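Local coordinates for viral structural protein 4 (Bombyx mori cytoplasmic polyhedrosis virus, PDB 6TZ0) that binds GTP and partners the viral RNA-dependent RNA polymerase inside the capsid, consistent with a role in transcription of the double-stranded RNA genome, at residues I183-T186 with A191-S194. Sequence-based numbering, arbitrary orientation.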
loop_
_atom_site.group_PDB
_atom_site.type_symbol
_atom_site.label_atom_id
_atom_site.label_comp_id
_atom_site.label_asym_id
_atom_site.label_seq_id
_atom_site.Cartn_x
_atom_site.Cartn_y
_atom_site.Cartn_z
ATOM N N ILE B 183 9.424 -33.078 21.628
ATOM C CA ILE B 183 10.404 -32.010 21.761
ATOM C C ILE B 183 11.214 -32.236 23.027
ATOM O O ILE B 183 10.650 -32.362 24.118
ATOM C CB ILE B 183 9.709 -30.642 21.777
ATOM C CG1 ILE B 183 8.915 -30.475 20.484
ATOM C CG2 ILE B 183 10.723 -29.532 21.919
ATOM C CD1 ILE B 183 7.930 -29.371 20.522
ATOM N N ILE B 184 12.533 -32.287 22.888
ATOM C CA ILE B 184 13.437 -32.567 23.997
ATOM C C ILE B 184 14.033 -31.247 24.464
ATOM O O ILE B 184 14.680 -30.561 23.662
ATOM C CB ILE B 184 14.542 -33.546 23.585
ATOM C CG1 ILE B 184 13.937 -34.860 23.124
ATOM C CG2 ILE B 184 15.491 -33.782 24.729
ATOM C CD1 ILE B 184 14.943 -35.806 22.567
ATOM N N PRO B 185 13.859 -30.858 25.724
ATOM C CA PRO B 185 14.407 -29.582 26.185
ATOM C C PRO B 185 15.913 -29.633 26.379
ATOM O O PRO B 185 16.502 -30.683 26.629
ATOM C CB PRO B 185 13.691 -29.361 27.521
ATOM C CG PRO B 185 13.368 -30.719 27.991
ATOM C CD PRO B 185 13.059 -31.519 26.768
ATOM N N THR B 186 16.534 -28.465 26.245
ATOM C CA THR B 186 17.969 -28.296 26.422
ATOM C C THR B 186 18.202 -27.312 27.556
ATOM O O THR B 186 17.602 -26.235 27.576
ATOM C CB THR B 186 18.632 -27.791 25.139
ATOM O OG1 THR B 186 18.099 -26.508 24.798
ATOM C CG2 THR B 186 18.389 -28.752 23.989
ATOM N N ALA B 191 20.883 -31.308 25.632
ATOM C CA ALA B 191 19.617 -31.998 25.832
ATOM C C ALA B 191 19.726 -32.941 27.016
ATOM O O ALA B 191 20.776 -33.543 27.248
ATOM C CB ALA B 191 19.226 -32.771 24.578
ATOM N N ASP B 192 18.644 -33.051 27.783
ATOM C CA ASP B 192 18.688 -33.850 28.999
ATOM C C ASP B 192 18.750 -35.337 28.677
ATOM O O ASP B 192 17.934 -35.864 27.917
ATOM C CB ASP B 192 17.499 -33.535 29.904
ATOM C CG ASP B 192 16.184 -33.571 29.178
ATOM O OD1 ASP B 192 16.190 -33.619 27.938
ATOM O OD2 ASP B 192 15.135 -33.572 29.856
ATOM N N PHE B 193 19.729 -36.010 29.268
ATOM C CA PHE B 193 20.070 -37.381 28.928
ATOM C C PHE B 193 19.108 -38.402 29.517
ATOM O O PHE B 193 19.253 -39.595 29.237
ATOM C CB PHE B 193 21.488 -37.677 29.404
ATOM C CG PHE B 193 22.530 -36.808 28.771
ATOM C CD1 PHE B 193 22.999 -37.074 27.498
ATOM C CD2 PHE B 193 23.048 -35.727 29.454
ATOM C CE1 PHE B 193 23.965 -36.278 26.925
ATOM C CE2 PHE B 193 24.009 -34.931 28.883
ATOM C CZ PHE B 193 24.467 -35.206 27.617
ATOM N N SER B 194 18.136 -37.973 30.314
ATOM C CA SER B 194 17.197 -38.881 30.952
ATOM C C SER B 194 15.935 -39.098 30.135
ATOM O O SER B 194 14.983 -39.695 30.643
ATOM C CB SER B 194 16.827 -38.361 32.338
ATOM O OG SER B 194 16.115 -37.142 32.242
#
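Asp192 brings its carboxylate oxygens obliquely to Ile184 and Pro185, while Ala191 touches Ile184 through CB and Thr186 through CA. The first torsion of Asp192, with CG lying between the backbone N and the carbonyl carbon (chi1 50°), brings the carboxylate toward Ile184 and Pro185: OD1 sits 3.3 Å from CG2 of Ile184. OD2 lies 3.8 Å from Pro185 CG. Ile184 presents CG2, the branch anti to its backbone N, and the same methyl meets Ala191 CB at 3.9 Å; Leu198 of helix 196-201 packs on both residues. Thr186 turns its methyl rather than its hydroxyl to the other segment, CG2 lying 3.9 Å from Ala191 CA. Between these side chains Pro185 O accepts a weak hydrogen bond from Asp192 N (3.4 Å) and a CA-H...O contact from Ala191 CA (3.5 Å). OD1 of Asp192 is also near this carbonyl oxygen, but as a second acceptor it adds no bond. Ile184 itself belongs to strand 182-184, which pairs in parallel with strand 157-159. Just past that strand, on the way to helix 196-201, the isolated beta bridge of Thr186 with Ala191 pinches off the four-residue loop 187-190.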